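Local coordinates for phage-related protein (Bordetella bronchiseptica RB50, PDB 3BJQ) that is probably a phage major capsid protein with an HK97-like fold, copies of which would assemble into the capsid shell, at residues Leu48-Glu53 with Glu259-Gly264; Phe55-Thr60 with Ile71-Glu76; Gln101-Asp106 with Trp287-Ser292. One frame throughout, in Å; residues are numbered along the deposited sequence.

Interaction 1. Residues Leu48-Glu53 with Glu259-Gly264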
# COMPACT_ATOMS: atom_id res chain seq x y z
N LEU E 48 43.65 -12.78 2.83
CA LEU E 48 44.10 -11.85 1.79
C LEU E 48 44.90 -10.80 2.51
O LEU E 48 44.36 -10.07 3.37
CB LEU E 48 42.93 -11.27 1.00
CG LEU E 48 43.34 -10.56 -0.29
CD1 LEU E 48 43.98 -11.53 -1.31
CD2 LEU E 48 42.13 -9.90 -0.90
N THR E 49 46.19 -10.73 2.20
CA THR E 49 47.17 -9.96 2.96
C THR E 49 47.65 -8.74 2.19
O THR E 49 47.85 -8.79 0.98
CB THR E 49 48.34 -10.88 3.37
OG1 THR E 49 47.81 -12.00 4.10
CG2 THR E 49 49.38 -10.17 4.25
N PHE E 50 47.83 -7.64 2.91
CA PHE E 50 48.24 -6.39 2.33
C PHE E 50 49.58 -5.95 2.89
O PHE E 50 49.68 -5.53 4.04
CB PHE E 50 47.16 -5.34 2.57
CG PHE E 50 45.78 -5.86 2.29
CD1 PHE E 50 45.38 -6.14 1.00
CD2 PHE E 50 44.92 -6.15 3.33
CE1 PHE E 50 44.13 -6.63 0.73
CE2 PHE E 50 43.66 -6.64 3.09
CZ PHE E 50 43.25 -6.86 1.78
N GLY E 51 50.60 -6.07 2.06
CA GLY E 51 51.93 -5.61 2.40
C GLY E 51 52.15 -4.23 1.81
O GLY E 51 51.18 -3.56 1.41
N LYS E 52 53.41 -3.82 1.72
CA LYS E 52 53.74 -2.48 1.26
C LYS E 52 53.24 -2.24 -0.15
O LYS E 52 52.69 -1.18 -0.44
CB LYS E 52 55.25 -2.23 1.35
CG LYS E 52 55.63 -0.75 1.36
CD LYS E 52 57.12 -0.53 1.65
CE LYS E 52 57.42 0.93 1.98
NZ LYS E 52 58.84 1.11 2.46
N GLU E 53 53.44 -3.21 -1.03
CA GLU E 53 53.01 -3.09 -2.42
C GLU E 53 51.49 -2.90 -2.56
O GLU E 53 51.04 -2.10 -3.36
CB GLU E 53 53.41 -4.34 -3.20
CG GLU E 53 52.96 -4.31 -4.66
CD GLU E 53 52.78 -5.71 -5.28
OE1 GLU E 53 52.37 -6.65 -4.56
OE2 GLU E 53 53.02 -5.84 -6.51
N GLU E 259 38.80 -7.79 0.65
CA GLU E 259 39.68 -7.51 -0.47
C GLU E 259 40.27 -6.09 -0.45
O GLU E 259 41.18 -5.78 -1.21
CB GLU E 259 38.90 -7.72 -1.77
CG GLU E 259 38.30 -9.13 -1.91
CD GLU E 259 37.57 -9.31 -3.24
OE1 GLU E 259 36.32 -9.24 -3.25
OE2 GLU E 259 38.24 -9.52 -4.28
N GLU E 260 39.74 -5.24 0.41
CA GLU E 260 40.15 -3.85 0.46
C GLU E 260 41.22 -3.66 1.55
O GLU E 260 41.03 -4.13 2.68
CB GLU E 260 38.94 -2.96 0.75
CG GLU E 260 39.31 -1.54 1.03
CD GLU E 260 38.09 -0.66 1.19
OE1 GLU E 260 37.05 -1.16 1.70
OE2 GLU E 260 38.18 0.52 0.80
N PRO E 261 42.38 -3.06 1.18
CA PRO E 261 43.44 -2.78 2.14
C PRO E 261 42.99 -2.12 3.44
O PRO E 261 42.36 -1.03 3.44
CB PRO E 261 44.42 -1.94 1.34
CG PRO E 261 44.29 -2.43 -0.02
CD PRO E 261 42.83 -2.75 -0.19
N SER E 262 43.31 -2.81 4.53
CA SER E 262 43.00 -2.39 5.87
C SER E 262 43.84 -3.20 6.85
O SER E 262 44.41 -4.23 6.46
CB SER E 262 41.49 -2.61 6.16
OG SER E 262 41.05 -1.82 7.25
N PHE E 263 43.92 -2.75 8.10
CA PHE E 263 44.65 -3.50 9.13
C PHE E 263 44.12 -4.92 9.34
O PHE E 263 44.88 -5.88 9.48
CB PHE E 263 44.61 -2.76 10.48
CG PHE E 263 45.09 -3.59 11.65
CD1 PHE E 263 46.44 -3.76 11.89
CD2 PHE E 263 44.19 -4.21 12.50
CE1 PHE E 263 46.89 -4.55 12.92
CE2 PHE E 263 44.63 -4.98 13.54
CZ PHE E 263 45.97 -5.15 13.75
N GLY E 264 42.80 -5.05 9.42
CA GLY E 264 42.20 -6.36 9.70
C GLY E 264 40.72 -6.44 9.45
O GLY E 264 40.06 -5.45 9.19
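Phe50 lays one face of its ring on Pro261, and the geometry identifies the contact as CH-pi: Pro261 CA stands 3.8 Å from the centroid of the Phe50 ring and only 7° off its normal, almost exactly over the centre. The proline side chain crosses the phenylalanine at about a right angle, its ring carbon CG lying 4.0 Å from Phe50 CD1. With CG of Phe50 anti to the carbonyl carbon (chi1 -45°), the ring swings back so that the carbonyl carbon of Leu48 lies over its other face, displaced toward the rim. The ring is thus held between its own chain and the 259-264 loop.

Three carbonyls of that loop also approach the ring obliquely. Glu260 O is 3.6 Å from Phe50 CZ, with Glu259 O near CE1 and Ser262 O near CD2 of the same ring. Two of them have true polar partners, Tyr265 OH for Glu260 O and Ser300 OG for Ser262 O, so their contact with the ring is an added one.

Leu48 works beside this pair. Its methyl CD2 comes to 3.4 Å from Glu259 CA, while the extended chain of Glu259 runs on past it and packs on Leu95 of a second subunit. No hydrogen bond joins the two segments.

The contact seats the end of strand 44-49, one strand of a two-stranded antiparallel sheet with 75-81, on the loop leading into strand 264-269. Here the strand pair gives way to its helix-containing connection, a region that is possibly the counterpart of the E-loop in HK97-type capsid proteins.

Interaction 2. Residues Phe55-Thr60 with Ile71-Glu76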
# COMPACT_ATOMS: atom_id res chain seq x y z
N PHE E 55 49.31 -1.58 -0.40
CA PHE E 55 48.91 -0.22 -0.02
C PHE E 55 49.40 0.80 -1.02
O PHE E 55 48.71 1.77 -1.28
CB PHE E 55 49.35 0.16 1.39
CG PHE E 55 48.51 -0.45 2.48
CD1 PHE E 55 47.30 0.12 2.82
CD2 PHE E 55 48.93 -1.56 3.17
CE1 PHE E 55 46.51 -0.43 3.84
CE2 PHE E 55 48.15 -2.11 4.19
CZ PHE E 55 46.94 -1.53 4.52
N ARG E 56 50.58 0.59 -1.60
CA ARG E 56 51.06 1.50 -2.63
C ARG E 56 50.13 1.47 -3.84
O ARG E 56 49.75 2.52 -4.37
CB ARG E 56 52.47 1.13 -3.07
CG ARG E 56 53.02 2.16 -4.02
CD ARG E 56 54.48 1.99 -4.26
NE ARG E 56 55.02 3.19 -4.90
CZ ARG E 56 55.24 4.34 -4.26
NH1 ARG E 56 54.99 4.47 -2.96
NH2 ARG E 56 55.74 5.36 -4.93
N LEU E 57 49.79 0.27 -4.30
CA LEU E 57 48.88 0.06 -5.44
C LEU E 57 47.49 0.66 -5.17
O LEU E 57 46.89 1.29 -6.03
CB LEU E 57 48.71 -1.44 -5.73
CG LEU E 57 48.48 -1.79 -7.20
CD1 LEU E 57 49.80 -1.68 -7.95
CD2 LEU E 57 47.90 -3.19 -7.39
N TYR E 58 47.01 0.47 -3.95
CA TYR E 58 45.73 1.00 -3.51
C TYR E 58 45.66 2.51 -3.69
O TYR E 58 44.62 3.02 -4.08
CB TYR E 58 45.50 0.63 -2.05
CG TYR E 58 44.13 0.93 -1.46
CD1 TYR E 58 42.98 0.31 -1.94
CD2 TYR E 58 44.01 1.76 -0.37
CE1 TYR E 58 41.73 0.56 -1.36
CE2 TYR E 58 42.77 2.01 0.24
CZ TYR E 58 41.64 1.43 -0.26
OH TYR E 58 40.44 1.69 0.36
N ASN E 59 46.76 3.21 -3.42
CA ASN E 59 46.82 4.67 -3.57
C ASN E 59 47.68 5.14 -4.74
O ASN E 59 48.32 6.17 -4.68
CB ASN E 59 47.24 5.30 -2.25
CG ASN E 59 46.21 5.07 -1.15
OD1 ASN E 59 45.02 5.26 -1.35
ND2 ASN E 59 46.68 4.67 0.02
N THR E 60 47.68 4.38 -5.81
CA THR E 60 48.32 4.76 -7.04
C THR E 60 47.24 5.24 -7.99
O THR E 60 46.22 4.57 -8.16
CB THR E 60 49.04 3.56 -7.67
OG1 THR E 60 50.16 3.22 -6.86
CG2 THR E 60 49.51 3.91 -9.08
N ILE E 71 41.28 -5.04 -10.84
CA ILE E 71 42.37 -4.85 -9.89
C ILE E 71 42.21 -5.70 -8.62
O ILE E 71 41.13 -5.74 -8.03
CB ILE E 71 42.48 -3.35 -9.47
CG1 ILE E 71 43.76 -3.08 -8.64
CG2 ILE E 71 41.22 -2.92 -8.68
CD1 ILE E 71 45.06 -3.12 -9.40
N ASP E 72 43.28 -6.40 -8.24
CA ASP E 72 43.40 -6.99 -6.91
C ASP E 72 44.53 -6.24 -6.22
O ASP E 72 45.42 -5.70 -6.89
CB ASP E 72 43.72 -8.48 -6.97
CG ASP E 72 42.69 -9.27 -7.77
OD1 ASP E 72 41.72 -9.77 -7.15
OD2 ASP E 72 42.83 -9.38 -9.01
N PHE E 73 44.48 -6.18 -4.89
CA PHE E 73 45.52 -5.52 -4.10
C PHE E 73 46.33 -6.50 -3.25
O PHE E 73 47.56 -6.38 -3.20
CB PHE E 73 44.91 -4.47 -3.19
CG PHE E 73 44.20 -3.42 -3.94
CD1 PHE E 73 44.90 -2.52 -4.69
CD2 PHE E 73 42.82 -3.38 -3.96
CE1 PHE E 73 44.25 -1.57 -5.43
CE2 PHE E 73 42.17 -2.42 -4.69
CZ PHE E 73 42.89 -1.53 -5.42
N GLY E 74 45.66 -7.46 -2.61
CA GLY E 74 46.33 -8.33 -1.65
C GLY E 74 46.84 -9.64 -2.22
O GLY E 74 46.60 -9.93 -3.39
N TYR E 75 47.57 -10.39 -1.38
CA TYR E 75 48.09 -11.73 -1.73
C TYR E 75 47.63 -12.80 -0.73
O TYR E 75 47.31 -12.51 0.43
CB TYR E 75 49.64 -11.74 -1.81
CG TYR E 75 50.37 -11.44 -0.51
CD1 TYR E 75 50.74 -10.15 -0.20
CD2 TYR E 75 50.73 -12.45 0.37
CE1 TYR E 75 51.41 -9.86 0.98
CE2 TYR E 75 51.41 -12.17 1.56
CZ TYR E 75 51.73 -10.86 1.86
OH TYR E 75 52.43 -10.54 3.01
N GLU E 76 47.58 -14.05 -1.18
CA GLU E 76 47.22 -15.13 -0.28
C GLU E 76 48.32 -15.32 0.75
O GLU E 76 49.43 -15.71 0.41
CB GLU E 76 47.02 -16.44 -1.01
CG GLU E 76 45.82 -16.46 -1.90
CD GLU E 76 45.60 -17.82 -2.52
OE1 GLU E 76 46.58 -18.41 -3.01
OE2 GLU E 76 44.45 -18.29 -2.51
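Tyr58 and Phe73 meet as a T-shaped pair, the tyrosine giving its edge to the phenylalanine face. Their planes stand at 90° with centroids 5.3 Å apart, and Tyr58 CD1 hangs over the middle of the Phe73 ring, 3.9 Å from Phe73 CZ. With chi1 at -172°, CG of Tyr58 lies opposite the backbone N, which presents the CD1 edge to Phe73. The Phe73 ring also touches the helix backbone, where its CE1 is 3.5 Å from Tyr58 CA.

Leu57 CD2 lies 3.5 Å from Ile71 CD1, a tight methyl-methyl approach made as the two side chains slide past each other in opposite directions.

Further out, Tyr58 is fixed at its far end by a hydrogen bond from OH to Glu260 OE2, and Arg117 of a second subunit makes a cation-pi contact with its ring. Thr60 OG1 ties down the helix end by donating to Arg56 O at 2.6 Å. Asp72 turns away from the helix to a salt bridge with Lys90 of the same second subunit.

Helix 52-58 thus packs on the residues entering strand 75-81, within the excursion between strands 44-49 and 75-81, possibly the counterpart of the HK97 E-loop.

Interaction 3. Residues Gln101-Asp106 with Trp287-Ser292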
# COMPACT_ATOMS: atom_id res chain seq x y z
N GLN E 101 3.03 -24.12 23.07
CA GLN E 101 3.13 -23.32 21.85
C GLN E 101 4.55 -22.82 21.62
O GLN E 101 5.34 -22.70 22.55
CB GLN E 101 2.15 -22.13 21.90
CG GLN E 101 0.68 -22.53 22.11
CD GLN E 101 0.17 -23.51 21.05
OE1 GLN E 101 0.19 -23.22 19.85
NE2 GLN E 101 -0.29 -24.69 21.50
N VAL E 102 4.86 -22.52 20.36
CA VAL E 102 6.15 -21.93 19.99
C VAL E 102 6.25 -20.59 20.70
O VAL E 102 5.28 -19.86 20.72
CB VAL E 102 6.25 -21.78 18.44
CG1 VAL E 102 7.40 -20.89 18.04
CG2 VAL E 102 6.39 -23.15 17.76
N PRO E 103 7.43 -20.25 21.27
CA PRO E 103 7.49 -18.98 22.01
C PRO E 103 7.28 -17.77 21.13
O PRO E 103 7.59 -17.81 19.94
CB PRO E 103 8.93 -18.97 22.58
CG PRO E 103 9.39 -20.35 22.49
CD PRO E 103 8.73 -20.93 21.28
N GLY E 104 6.77 -16.69 21.70
CA GLY E 104 6.66 -15.44 20.95
C GLY E 104 8.05 -14.89 20.65
O GLY E 104 9.03 -15.25 21.30
N ILE E 105 8.13 -13.96 19.70
CA ILE E 105 9.40 -13.38 19.33
C ILE E 105 10.11 -12.62 20.47
O ILE E 105 11.34 -12.54 20.47
CB ILE E 105 9.31 -12.50 18.08
CG1 ILE E 105 8.28 -11.39 18.24
CG2 ILE E 105 9.01 -13.38 16.88
CD1 ILE E 105 8.24 -10.45 17.06
N ASP E 106 9.37 -12.08 21.42
CA ASP E 106 9.99 -11.38 22.55
C ASP E 106 10.84 -12.36 23.37
O ASP E 106 11.97 -12.05 23.71
CB ASP E 106 8.95 -10.66 23.43
CG ASP E 106 7.73 -11.52 23.75
OD1 ASP E 106 6.94 -11.81 22.81
OD2 ASP E 106 7.56 -11.88 24.93
N TRP E 287 12.28 -24.71 24.69
CA TRP E 287 12.35 -24.54 23.24
C TRP E 287 13.77 -24.06 22.93
O TRP E 287 14.26 -23.18 23.60
CB TRP E 287 11.35 -23.50 22.73
CG TRP E 287 9.97 -24.01 22.76
CD1 TRP E 287 9.09 -23.90 23.79
CD2 TRP E 287 9.29 -24.71 21.72
NE1 TRP E 287 7.90 -24.48 23.46
CE2 TRP E 287 7.98 -24.98 22.19
CE3 TRP E 287 9.64 -25.11 20.43
CZ2 TRP E 287 7.05 -25.67 21.43
CZ3 TRP E 287 8.69 -25.77 19.66
CH2 TRP E 287 7.41 -26.06 20.17
N ILE E 288 14.38 -24.65 21.90
CA ILE E 288 15.79 -24.44 21.58
C ILE E 288 15.97 -23.83 20.19
O ILE E 288 15.52 -24.39 19.19
CB ILE E 288 16.57 -25.80 21.60
CG1 ILE E 288 16.40 -26.49 22.95
CG2 ILE E 288 18.06 -25.62 21.33
CD1 ILE E 288 16.96 -25.74 24.09
N TYR E 289 16.65 -22.69 20.14
CA TYR E 289 16.99 -22.03 18.86
C TYR E 289 18.48 -22.15 18.60
O TYR E 289 19.29 -21.61 19.37
CB TYR E 289 16.65 -20.56 18.85
CG TYR E 289 15.25 -20.20 19.19
CD1 TYR E 289 14.81 -20.23 20.51
CD2 TYR E 289 14.37 -19.73 18.22
CE1 TYR E 289 13.54 -19.88 20.85
CE2 TYR E 289 13.09 -19.34 18.56
CZ TYR E 289 12.68 -19.42 19.89
OH TYR E 289 11.41 -19.06 20.25
N GLY E 290 18.84 -22.81 17.51
CA GLY E 290 20.22 -22.90 17.11
C GLY E 290 20.63 -21.54 16.61
O GLY E 290 19.91 -20.93 15.82
N VAL E 291 21.76 -21.06 17.08
CA VAL E 291 22.29 -19.74 16.70
C VAL E 291 23.73 -19.93 16.16
O VAL E 291 24.58 -20.54 16.82
CB VAL E 291 22.32 -18.78 17.88
CG1 VAL E 291 22.82 -17.39 17.42
CG2 VAL E 291 20.94 -18.69 18.50
N SER E 292 23.97 -19.42 14.97
CA SER E 292 25.24 -19.56 14.30
C SER E 292 25.80 -18.20 13.96
O SER E 292 25.12 -17.40 13.37
CB SER E 292 25.03 -20.38 13.02
OG SER E 292 24.90 -21.77 13.33
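Val102 and Pro103 lie over one face of the Trp287 indole, where the residues leading into long helix 105-131 meet strand 286-299. A long helix alongside such a sheet is consistent with the spine helix and P-domain of the HK97 fold, and Gly104 occupies the N-cap position of that helix.

Two CH-pi contacts divide the indole. Pro103 CD sits 3.8 Å from the centroid of the five-membered ring of Trp287, 17° off the normal, and Val102 CA is 4.2 Å from that of the six-membered ring, 14° off. Trp287 has CG beside its backbone N (chi1 -73°), which carries the indole out under the incoming loop. Val102 CG2, anti to the carbonyl carbon, drops toward the indole rim and reaches Trp287 CH2 at 3.9 Å.

Gln101 O is near Trp287 NE1, but the angle is too poor for a hydrogen bond; NE1 is instead bonded to Ala99 O, which helps fix the indole's rotation. Trp280 and Met96 also meet the indole, and Ala10 of a third subunit packs on it.

Tyr289, two residues along the strand and with its CB likewise directed at the loop, approaches the proline from the opposite direction, bringing its OH to 3.3 Å from Pro103 CG.

From the N terminus, residues 48-53 open the first and longest loop, which interaction 1 closes at 259-264. Interaction 2 opens and closes within that span, joining 55-60 to 71-76 across only ten intervening residues. Interaction 3 starts later, at 101-106, and finishes at 287-292, beyond the end of interaction 1, so those two cross along the chain. Interactions 1 and 2 share helix 52-58 and the two-stranded antiparallel sheet of 44-49 and 75-81, where Thr49 N lies 2.7 Å from Tyr75 O, and their centres are about 7 Å apart. Interaction 3 lies about 40 Å from interaction 1, centre to centre, and joins the start of helix 105-131 to the five-stranded sheet.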